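Binary enterotoxin of Clostridium perfringens component a (Clostridium perfringens, PDB 5WTZ) probably transfers ADP-ribose from NAD+ to actin, as the enzymatic component of a clostridial binary enterotoxin related to iota toxin. Local coordinates at residues L214-D219 against S224-E229; S240-D245 against I282-K287; N248-G253 against E377-E382. All coordinates share one frame; numbering follows the deposited sequence.

Contact 1: L214-D219 against S224-E229; sequences LNFEND and SQWGEE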
loop_
_atom_site.group_PDB
_atom_site.type_symbol
_atom_site.label_atom_id
_atom_site.label_comp_id
_atom_site.label_asym_id
_atom_site.label_seq_id
_atom_site.Cartn_x
_atom_site.Cartn_y
_atom_site.Cartn_z
ATOM N N LEU A 214 -7.516 -0.980 6.593
ATOM C CA LEU A 214 -8.736 -0.478 5.948
ATOM C C LEU A 214 -8.321 0.318 4.714
ATOM O O LEU A 214 -7.688 1.380 4.803
ATOM C CB LEU A 214 -9.568 0.372 6.908
ATOM C CG LEU A 214 -10.917 0.901 6.396
ATOM C CD1 LEU A 214 -11.880 -0.225 6.083
ATOM C CD2 LEU A 214 -11.536 1.871 7.386
ATOM N N ASN A 215 -8.649 -0.233 3.556
ATOM C CA ASN A 215 -8.158 0.269 2.281
ATOM C C ASN A 215 -9.208 -0.058 1.230
ATOM O O ASN A 215 -9.329 -1.204 0.807
ATOM C CB ASN A 215 -6.805 -0.366 1.937
ATOM C CG ASN A 215 -6.189 0.206 0.673
ATOM O OD1 ASN A 215 -6.822 0.993 -0.049
ATOM N ND2 ASN A 215 -4.960 -0.217 0.372
ATOM N N PHE A 216 -9.988 0.936 0.825
ATOM C CA PHE A 216 -11.129 0.666 -0.047
ATOM C C PHE A 216 -10.739 0.355 -1.494
ATOM O O PHE A 216 -11.495 -0.311 -2.198
ATOM C CB PHE A 216 -12.102 1.849 -0.000
ATOM C CG PHE A 216 -12.673 2.073 1.363
ATOM C CD1 PHE A 216 -13.370 1.053 1.994
ATOM C CD2 PHE A 216 -12.504 3.277 2.019
ATOM C CE1 PHE A 216 -13.890 1.234 3.259
ATOM C CE2 PHE A 216 -13.023 3.465 3.291
ATOM C CZ PHE A 216 -13.716 2.439 3.906
ATOM N N GLU A 217 -9.549 0.802 -1.903
ATOM C CA GLU A 217 -9.072 0.704 -3.296
ATOM C C GLU A 217 -10.169 1.139 -4.292
ATOM O O GLU A 217 -10.364 2.347 -4.453
ATOM C CB GLU A 217 -8.531 -0.715 -3.591
ATOM C CG GLU A 217 -7.258 -0.992 -2.751
ATOM C CD GLU A 217 -6.465 -2.220 -3.174
ATOM O OE1 GLU A 217 -7.043 -3.136 -3.782
ATOM O OE2 GLU A 217 -5.258 -2.256 -2.882
ATOM N N ASN A 218 -10.873 0.206 -4.945
ATOM C CA ASN A 218 -11.907 0.569 -5.937
ATOM C C ASN A 218 -13.337 0.416 -5.410
ATOM O O ASN A 218 -14.313 0.644 -6.147
ATOM C CB ASN A 218 -11.774 -0.268 -7.223
ATOM C CG ASN A 218 -10.430 -0.080 -7.921
ATOM O OD1 ASN A 218 -9.795 -1.051 -8.314
ATOM N ND2 ASN A 218 -10.006 1.168 -8.090
ATOM N N ASP A 219 -13.462 0.045 -4.137
ATOM C CA ASP A 219 -14.765 -0.259 -3.533
ATOM C C ASP A 219 -15.505 1.022 -3.151
ATOM O O ASP A 219 -15.411 1.460 -2.011
ATOM C CB ASP A 219 -14.568 -1.139 -2.292
ATOM C CG ASP A 219 -15.864 -1.759 -1.779
ATOM O OD1 ASP A 219 -16.967 -1.376 -2.236
ATOM O OD2 ASP A 219 -15.768 -2.634 -0.886
ATOM N N SER A 224 -18.056 4.999 0.520
ATOM C CA SER A 224 -19.175 5.897 0.756
ATOM C C SER A 224 -19.838 5.615 2.112
ATOM O O SER A 224 -20.139 6.536 2.869
ATOM C CB SER A 224 -20.184 5.771 -0.388
ATOM O OG SER A 224 -21.373 6.486 -0.108
ATOM N N GLN A 225 -20.043 4.336 2.416
ATOM C CA GLN A 225 -20.632 3.924 3.689
ATOM C C GLN A 225 -19.792 4.325 4.898
ATOM O O GLN A 225 -20.327 4.795 5.900
ATOM C CB GLN A 225 -20.858 2.415 3.695
ATOM C CG GLN A 225 -22.101 1.993 2.923
ATOM C CD GLN A 225 -22.245 0.487 2.799
ATOM O OE1 GLN A 225 -21.255 -0.236 2.646
ATOM N NE2 GLN A 225 -23.482 0.007 2.854
ATOM N N TRP A 226 -18.483 4.120 4.806
ATOM C CA TRP A 226 -17.564 4.529 5.863
ATOM C C TRP A 226 -17.603 6.042 6.062
ATOM O O TRP A 226 -17.726 6.530 7.191
ATOM C CB TRP A 226 -16.143 4.060 5.538
ATOM C CG TRP A 226 -15.160 4.328 6.643
ATOM C CD1 TRP A 226 -14.849 3.500 7.686
ATOM C CD2 TRP A 226 -14.361 5.502 6.811
ATOM N NE1 TRP A 226 -13.908 4.091 8.494
ATOM C CE2 TRP A 226 -13.590 5.326 7.974
ATOM C CE3 TRP A 226 -14.221 6.695 6.085
ATOM C CZ2 TRP A 226 -12.702 6.287 8.436
ATOM C CZ3 TRP A 226 -13.334 7.645 6.539
ATOM C CH2 TRP A 226 -12.585 7.438 7.706
ATOM N N GLY A 227 -17.524 6.789 4.963
ATOM C CA GLY A 227 -17.603 8.238 5.028
ATOM C C GLY A 227 -18.880 8.737 5.685
ATOM O O GLY A 227 -18.844 9.590 6.576
ATOM N N GLU A 228 -20.013 8.188 5.253
ATOM C CA GLU A 228 -21.303 8.533 5.825
ATOM C C GLU A 228 -21.397 8.195 7.312
ATOM O O GLU A 228 -21.847 9.013 8.108
ATOM C CB GLU A 228 -22.422 7.821 5.056
ATOM C CG GLU A 228 -23.807 8.033 5.635
ATOM C CD GLU A 228 -24.325 9.445 5.419
ATOM O OE1 GLU A 228 -23.761 10.168 4.566
ATOM O OE2 GLU A 228 -25.297 9.829 6.109
ATOM N N GLU A 229 -21.001 6.985 7.687
ATOM C CA GLU A 229 -21.166 6.536 9.061
ATOM C C GLU A 229 -20.337 7.386 10.010
ATOM O O GLU A 229 -20.764 7.711 11.114
ATOM C CB GLU A 229 -20.760 5.063 9.213
ATOM C CG GLU A 229 -21.676 4.063 8.538
ATOM C CD GLU A 229 -21.277 2.628 8.835
ATOM O OE1 GLU A 229 -21.011 2.321 10.017
ATOM O OE2 GLU A 229 -21.221 1.811 7.889
#

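Contact 2: S240-D245 against I282-K287; sequences SNELRD and ISSALK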
loop_
_atom_site.group_PDB
_atom_site.type_symbol
_atom_site.label_atom_id
_atom_site.label_comp_id
_atom_site.label_asym_id
_atom_site.label_seq_id
_atom_site.Cartn_x
_atom_site.Cartn_y
_atom_site.Cartn_z
ATOM N N SER A 240 -21.622 27.600 10.479
ATOM C CA SER A 240 -21.990 28.017 9.136
ATOM C C SER A 240 -20.747 28.518 8.390
ATOM O O SER A 240 -20.588 28.234 7.206
ATOM C CB SER A 240 -23.103 29.076 9.168
ATOM O OG SER A 240 -22.810 30.156 10.033
ATOM N N ASN A 241 -19.848 29.211 9.090
ATOM C CA ASN A 241 -18.599 29.670 8.469
ATOM C C ASN A 241 -17.617 28.534 8.150
ATOM O O ASN A 241 -16.889 28.594 7.157
ATOM C CB ASN A 241 -17.904 30.709 9.353
ATOM C CG ASN A 241 -18.493 32.105 9.197
ATOM O OD1 ASN A 241 -19.645 32.263 8.799
ATOM N ND2 ASN A 241 -17.699 33.124 9.510
ATOM N N GLU A 242 -17.581 27.502 8.980
ATOM C CA GLU A 242 -16.747 26.346 8.673
ATOM C C GLU A 242 -17.263 25.661 7.416
ATOM O O GLU A 242 -16.495 25.342 6.505
ATOM C CB GLU A 242 -16.723 25.375 9.845
ATOM C CG GLU A 242 -15.896 25.899 11.007
ATOM C CD GLU A 242 -16.028 25.075 12.286
ATOM O OE1 GLU A 242 -16.961 24.250 12.410
ATOM O OE2 GLU A 242 -15.185 25.275 13.180
ATOM N N LEU A 243 -18.573 25.458 7.362
ATOM C CA LEU A 243 -19.188 24.830 6.206
ATOM C C LEU A 243 -18.932 25.658 4.955
ATOM O O LEU A 243 -18.596 25.116 3.903
ATOM C CB LEU A 243 -20.680 24.654 6.435
ATOM C CG LEU A 243 -21.477 24.017 5.304
ATOM C CD1 LEU A 243 -20.961 22.627 5.011
ATOM C CD2 LEU A 243 -22.942 23.980 5.686
ATOM N N ARG A 244 -19.076 26.972 5.080
ATOM C CA ARG A 244 -18.880 27.876 3.952
ATOM C C ARG A 244 -17.455 27.779 3.417
ATOM O O ARG A 244 -17.242 27.636 2.215
ATOM C CB ARG A 244 -19.184 29.316 4.354
ATOM C CG ARG A 244 -19.023 30.323 3.217
ATOM C CD ARG A 244 -18.925 31.726 3.777
ATOM N NE ARG A 244 -17.680 31.892 4.531
ATOM C CZ ARG A 244 -17.507 32.772 5.508
ATOM N NH1 ARG A 244 -18.504 33.572 5.871
ATOM N NH2 ARG A 244 -16.335 32.845 6.128
ATOM N N ASP A 245 -16.478 27.844 4.316
ATOM C CA ASP A 245 -15.087 27.876 3.882
ATOM C C ASP A 245 -14.547 26.512 3.429
ATOM O O ASP A 245 -13.667 26.465 2.578
ATOM C CB ASP A 245 -14.222 28.474 4.994
ATOM C CG ASP A 245 -14.472 29.961 5.158
ATOM O OD1 ASP A 245 -15.172 30.509 4.287
ATOM O OD2 ASP A 245 -13.986 30.589 6.123
ATOM N N ILE A 282 -11.394 26.393 8.057
ATOM C CA ILE A 282 -11.157 25.040 7.568
ATOM C C ILE A 282 -10.374 24.226 8.611
ATOM O O ILE A 282 -10.739 23.097 8.909
ATOM C CB ILE A 282 -10.401 25.042 6.202
ATOM C CG1 ILE A 282 -11.212 25.812 5.150
ATOM C CG2 ILE A 282 -10.079 23.598 5.743
ATOM C CD1 ILE A 282 -10.388 26.316 3.978
ATOM N N SER A 283 -9.310 24.799 9.181
ATOM C CA SER A 283 -8.458 24.040 10.104
ATOM C C SER A 283 -9.219 23.696 11.392
ATOM O O SER A 283 -9.116 22.571 11.877
ATOM C CB SER A 283 -7.172 24.822 10.427
ATOM O OG SER A 283 -6.307 24.119 11.313
ATOM N N SER A 284 -9.993 24.638 11.927
ATOM C CA SER A 284 -10.800 24.342 13.121
ATOM C C SER A 284 -11.822 23.239 12.790
ATOM O O SER A 284 -12.057 22.343 13.593
ATOM C CB SER A 284 -11.496 25.601 13.672
ATOM O OG SER A 284 -12.594 25.983 12.865
ATOM N N ALA A 285 -12.390 23.277 11.593
ATOM C CA ALA A 285 -13.327 22.235 11.176
ATOM C C ALA A 285 -12.677 20.850 11.173
ATOM O O ALA A 285 -13.273 19.851 11.605
ATOM C CB ALA A 285 -13.877 22.550 9.791
ATOM N N LEU A 286 -11.443 20.787 10.687
ATOM C CA LEU A 286 -10.778 19.506 10.507
ATOM C C LEU A 286 -10.300 18.898 11.840
ATOM O O LEU A 286 -9.865 17.755 11.883
ATOM C CB LEU A 286 -9.605 19.669 9.539
ATOM C CG LEU A 286 -10.003 20.081 8.126
ATOM C CD1 LEU A 286 -8.803 20.333 7.220
ATOM C CD2 LEU A 286 -10.912 19.023 7.505
ATOM N N LYS A 287 -10.416 19.655 12.924
ATOM C CA LYS A 287 -10.052 19.171 14.252
ATOM C C LYS A 287 -11.267 18.632 15.007
ATOM O O LYS A 287 -11.141 18.171 16.143
ATOM C CB LYS A 287 -9.399 20.290 15.085
ATOM C CG LYS A 287 -8.059 20.788 14.545
ATOM C CD LYS A 287 -7.555 21.928 15.402
ATOM C CE LYS A 287 -6.118 22.279 15.041
ATOM N NZ LYS A 287 -6.047 22.953 13.728
#

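Contact 3: N248-G253 against E377-E382; sequences NYLGGG and EGYKNE. With NAD (nicotinamide-adenine-dinucleotide), chain B.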
loop_
_atom_site.group_PDB
_atom_site.type_symbol
_atom_site.label_atom_id
_atom_site.label_comp_id
_atom_site.label_asym_id
_atom_site.label_seq_id
_atom_site.Cartn_x
_atom_site.Cartn_y
_atom_site.Cartn_z
ATOM N N ASN A 248 -16.050 26.468 -0.011
ATOM C CA ASN A 248 -15.221 27.360 -0.825
ATOM C C ASN A 248 -13.905 26.677 -1.250
ATOM O O ASN A 248 -13.526 26.725 -2.420
ATOM C CB ASN A 248 -14.915 28.657 -0.061
ATOM C CG ASN A 248 -13.977 29.586 -0.824
ATOM O OD1 ASN A 248 -12.758 29.402 -0.820
ATOM N ND2 ASN A 248 -14.541 30.597 -1.474
ATOM N N TYR A 249 -13.219 26.053 -0.301
ATOM C CA TYR A 249 -11.967 25.346 -0.596
ATOM C C TYR A 249 -12.207 24.280 -1.654
ATOM O O TYR A 249 -11.507 24.217 -2.680
ATOM C CB TYR A 249 -11.383 24.718 0.677
ATOM C CG TYR A 249 -10.177 23.810 0.448
ATOM C CD1 TYR A 249 -10.337 22.482 0.030
ATOM C CD2 TYR A 249 -8.884 24.277 0.660
ATOM C CE1 TYR A 249 -9.233 21.643 -0.173
ATOM C CE2 TYR A 249 -7.771 23.436 0.475
ATOM C CZ TYR A 249 -7.961 22.127 0.055
ATOM O OH TYR A 249 -6.879 21.295 -0.154
ATOM N N LEU A 250 -13.221 23.453 -1.418
ATOM C CA LEU A 250 -13.446 22.286 -2.250
ATOM C C LEU A 250 -13.861 22.679 -3.663
ATOM O O LEU A 250 -13.519 21.990 -4.623
ATOM C CB LEU A 250 -14.498 21.376 -1.616
ATOM C CG LEU A 250 -14.081 20.655 -0.330
ATOM C CD1 LEU A 250 -15.307 19.975 0.267
ATOM C CD2 LEU A 250 -12.938 19.657 -0.582
ATOM N N GLY A 251 -14.571 23.792 -3.790
ATOM C CA GLY A 251 -15.072 24.237 -5.075
ATOM C C GLY A 251 -14.068 25.018 -5.903
ATOM O O GLY A 251 -14.410 25.522 -6.972
ATOM N N GLY A 252 -12.833 25.122 -5.425
ATOM C CA GLY A 252 -11.806 25.822 -6.182
ATOM C C GLY A 252 -10.985 26.835 -5.396
ATOM O O GLY A 252 -9.987 27.363 -5.901
ATOM N N GLY A 253 -11.418 27.129 -4.173
ATOM C CA GLY A 253 -10.701 28.049 -3.305
ATOM C C GLY A 253 -9.356 27.497 -2.855
ATOM O O GLY A 253 -8.482 28.274 -2.439
ATOM N N GLU A 377 -23.443 17.886 1.224
ATOM C CA GLU A 377 -24.235 17.966 0.004
ATOM C C GLU A 377 -23.395 18.493 -1.152
ATOM O O GLU A 377 -22.640 19.450 -0.991
ATOM C CB GLU A 377 -25.450 18.881 0.192
ATOM C CG GLU A 377 -26.499 18.401 1.171
ATOM C CD GLU A 377 -27.682 19.361 1.241
ATOM O OE1 GLU A 377 -28.316 19.577 0.186
ATOM O OE2 GLU A 377 -27.974 19.902 2.334
ATOM N N GLY A 378 -23.525 17.868 -2.313
ATOM C CA GLY A 378 -22.914 18.404 -3.509
ATOM C C GLY A 378 -21.641 17.713 -3.928
ATOM O O GLY A 378 -20.982 18.154 -4.869
ATOM N N TYR A 379 -21.292 16.636 -3.232
ATOM C CA TYR A 379 -20.111 15.854 -3.581
ATOM C C TYR A 379 -20.462 14.391 -3.809
ATOM O O TYR A 379 -19.864 13.487 -3.232
ATOM C CB TYR A 379 -19.038 16.012 -2.510
ATOM C CG TYR A 379 -18.698 17.461 -2.320
ATOM C CD1 TYR A 379 -17.834 18.107 -3.196
ATOM C CD2 TYR A 379 -19.286 18.207 -1.304
ATOM C CE1 TYR A 379 -17.537 19.444 -3.051
ATOM C CE2 TYR A 379 -18.992 19.549 -1.144
ATOM C CZ TYR A 379 -18.116 20.163 -2.020
ATOM O OH TYR A 379 -17.822 21.498 -1.868
ATOM N N LYS A 380 -21.461 14.173 -4.662
ATOM C CA LYS A 380 -21.678 12.858 -5.235
ATOM C C LYS A 380 -20.505 12.603 -6.172
ATOM O O LYS A 380 -19.990 13.544 -6.790
ATOM C CB LYS A 380 -23.023 12.775 -5.967
ATOM C CG LYS A 380 -23.207 13.802 -7.076
ATOM C CD LYS A 380 -24.680 14.002 -7.386
ATOM C CE LYS A 380 -25.103 15.432 -7.075
ATOM N NZ LYS A 380 -26.579 15.584 -7.100
ATOM N N ASN A 381 -20.076 11.342 -6.243
ATOM C CA ASN A 381 -18.906 10.913 -7.017
ATOM C C ASN A 381 -17.580 11.378 -6.411
ATOM O O ASN A 381 -16.511 11.131 -6.969
ATOM C CB ASN A 381 -19.011 11.393 -8.470
ATOM C CG ASN A 381 -20.423 11.284 -9.014
ATOM O OD1 ASN A 381 -21.125 10.304 -8.760
ATOM N ND2 ASN A 381 -20.856 12.307 -9.747
ATOM N N GLU A 382 -17.642 12.039 -5.261
ATOM C CA GLU A 382 -16.427 12.453 -4.577
ATOM C C GLU A 382 -16.261 11.627 -3.299
ATOM O O GLU A 382 -17.250 11.194 -2.693
ATOM C CB GLU A 382 -16.463 13.948 -4.265
ATOM C CG GLU A 382 -16.744 14.824 -5.479
ATOM C CD GLU A 382 -15.537 15.636 -5.915
ATOM O OE1 GLU A 382 -15.726 16.643 -6.631
ATOM O OE2 GLU A 382 -14.401 15.267 -5.543
HETATM P PA NAD B . -3.652 21.411 -4.435
HETATM O O1A NAD B . -3.914 22.811 -3.932
HETATM O O2A NAD B . -3.234 20.332 -3.482
HETATM O O5B NAD B . -2.538 21.450 -5.600
HETATM C C5B NAD B . -2.457 22.497 -6.574
HETATM C C4B NAD B . -1.032 22.596 -7.083
HETATM O O4B NAD B . -0.193 22.964 -5.980
HETATM C C3B NAD B . -0.523 21.263 -7.624
HETATM O O3B NAD B . 0.312 21.524 -8.765
HETATM C C2B NAD B . 0.301 20.710 -6.469
HETATM O O2B NAD B . 1.367 19.863 -6.907
HETATM C C1B NAD B . 0.812 21.967 -5.774
HETATM N N9A NAD B . 0.961 21.698 -4.329
HETATM C C8A NAD B . 0.003 21.280 -3.482
HETATM N N7A NAD B . 0.509 21.124 -2.227
HETATM C C5A NAD B . 1.811 21.428 -2.288
HETATM C C6A NAD B . 2.938 21.475 -1.334
HETATM N N6A NAD B . 2.748 21.144 -0.037
HETATM N N1A NAD B . 4.156 21.834 -1.808
HETATM C C2A NAD B . 4.349 22.170 -3.095
HETATM N N3A NAD B . 3.363 22.163 -4.014
HETATM C C4A NAD B . 2.106 21.795 -3.669
HETATM O O3 NAD B . -4.996 20.937 -5.171
HETATM P PN NAD B . -5.223 19.710 -6.185
HETATM O O1N NAD B . -5.001 18.425 -5.417
HETATM O O2N NAD B . -4.466 20.001 -7.459
HETATM O O5D NAD B . -6.789 19.923 -6.482
HETATM C C5D NAD B . -7.752 19.998 -5.431
HETATM C C4D NAD B . -9.140 19.831 -6.021
HETATM O O4D NAD B . -9.341 18.463 -6.379
HETATM C C3D NAD B . -10.194 20.124 -4.972
HETATM O O3D NAD B . -11.408 20.472 -5.662
HETATM C C2D NAD B . -10.366 18.793 -4.275
HETATM O O2D NAD B . -11.673 18.659 -3.706
HETATM C C1D NAD B . -10.091 17.776 -5.385
HETATM N N1N NAD B . -9.332 16.591 -4.935
HETATM C C2N NAD B . -8.105 16.324 -5.428
HETATM C C3N NAD B . -7.397 15.198 -4.995
HETATM C C7N NAD B . -6.030 14.869 -5.531
HETATM O O7N NAD B . -5.272 15.743 -5.968
HETATM N N7N NAD B . -5.706 13.586 -5.536
HETATM C C4N NAD B . -7.951 14.326 -4.065
HETATM C C5N NAD B . -9.212 14.624 -3.573
HETATM C C6N NAD B . -9.877 15.765 -4.029
HETATM O O HOH W 1 -14.138 18.671 -5.003
HETATM O O HOH W 2 -15.745 20.068 -6.161
#

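Contact 1: L214-D219 against S224-E229
Leu214 and Phe216, in the loop that leads from strand 201-211 into helix 220-237, press on Trp226, two turns inside that helix. The loop follows the last strand of the first five-stranded sheet and leads into the helices before the second, in a chain with two ADP-ribosyltransferase-like units. A type II' beta turn from Phe216 to Asp219 reverses the backbone, and Asp219 then serves as N-cap of the helix, its OD2 also bonded to Ser222 OG. The tight part is aromatic. With CG anti to the backbone N (chi1 -174°), the Trp226 indole leans toward the loop, and the Phe216 and Trp226 side chains cross at about a right angle, CZ of Phe216 leading: it lies 3.3 Å from Trp226 CB and 3.6 Å from Trp226 CG. The Phe216 ring and the five-membered ring of Trp226 have centroids 5.5 Å apart and planes inclined at 57°. Ile295 of strand 295-301 touches both aromatics, so loop and helix also meet the edge strand of the second sheet. The packing ends on the outer side of the helix, where Gln225, Glu228 and Glu229 are exposed. Leu214 marks the transition: partly exposed, it reaches the pyrrole part of the indole with one methyl. That methyl, CD2, stands 3.4 Å from Trp226 NE1, the nitrogen whose hydrogen bond goes to Glu293 OE2.

Contact 2: S240-D245 against I282-K287
Glu242 sets its CG beside the backbone N (chi1 -73°) and extends the rest of its chain, while Ser284 holds OG between its own N and carbonyl carbon (chi1 75°); the two polar ends therefore converge, Glu242 OE2 standing 2.7 Å from Ser284 OG. The single hydroxyl proton has a second acceptor within reach, Asn281 O. The other carboxylate oxygen, OE1, is gripped by Lys288 NZ and accepts from Thr239 N, just ahead of the helix. Behind the carboxylate, Glu242 CB meets Ala285 CB at 4.0 Å. These groups sit where helices 240-263 and 272-286 cross in the helical part of the NAD-binding ADP-ribosyltransferase unit, the short axes 8.9 Å apart at a signed crossing angle of -107°. One turn further along helix 240-263, Ile282 lays CG1 and CD1 against the backbone of Asp245, CD1 3.6 Å from Asp245 O. The Asp245 carboxylate turns elsewhere, with OD2 taking Asn281 ND2. Arg244 clasps Asp245 OD1 side-on through NE (2.9 Å) and NH2, both from the same face of the carboxylate, and NH2 also reaches Glu277 OE2.

Contact 3: N248-G253 against E377-E382
The loop that leads into the ExE sequence of ADP-ribosyltransferases, with Glu382 at its end and Glu384 at the start of strand 384-387, meets the NAD-binding helix 240-263 through Tyr379 and Leu250. The phenol end of Tyr379 crosses the leucine obliquely: OH stands 3.3 Å from Leu250 CB, and Leu250 CD1 makes an off-centre CH-pi contact, 4.1 Å from the ring centroid and 30° off its normal. With CG beside the backbone N (chi1 -57°), the ring extends from the loop to the helix, where OH is hydrogen-bonded to Asn247 OD1, one turn before Leu250. The leucine thus has a phenol on one branch and cofactor on the other, for its CD2 lies 3.5 Å from NAD O2D and also meets the edge of the Tyr249 ring. Tyr249 OH in turn bonds Asn258 ND2, a nitrogen that also binds NAD. Leu250 holds the cofactor through its backbone: NAD O3D donates to Leu250 O at 2.8 Å. Leu250 sits within a wider pi-type turn, closed by Gly253 N to Asn248 O, also at 2.8 Å; the positive phi of Gly252 suits a residue without CB. Waters also bridge the two segments. Water 1 touches NAD O2D at 2.8 Å and Glu382 OE1 at 3.0 Å, with only a weak link to Leu250 O; water 2, at the edge of the Tyr379 ring, spans Leu250 O and Glu382 OE1 weakly. Glu384 binds NAD directly and touches Leu250. A type II beta turn from Tyr379 to Glu382 brings Glu382 round to these waters; such a turn, with an aromatic residue at its start and ending on the first ExE glutamate, is characteristic of the ADP-ribosylating turn-turn (ARTT) loop of these toxins.

How the contacts relate
Along the chain, contact 1 closes before the other two open, whereas contacts 2 and 3 interleave. Helix 220-237, used by contact 1, is followed by helix 240-263, which contacts 2 and 3 share. The centres of contact 1 and contact 2 lie about 23 Å apart, those of contact 1 and contact 3 about 18 Å, and those of contact 2 and contact 3 about 14 Å. The last pair touches, Ile282 CD1 resting 3.8 Å from Tyr249 CB. Contact 1 thus marks the entry into the second ADP-ribosyltransferase unit, contact 2 joins two of its helices, and contact 3 links the shared helix to the loop before strand 384-387 beside bound NAD. Two successive helices thus connect the start of the second unit with the cofactor site.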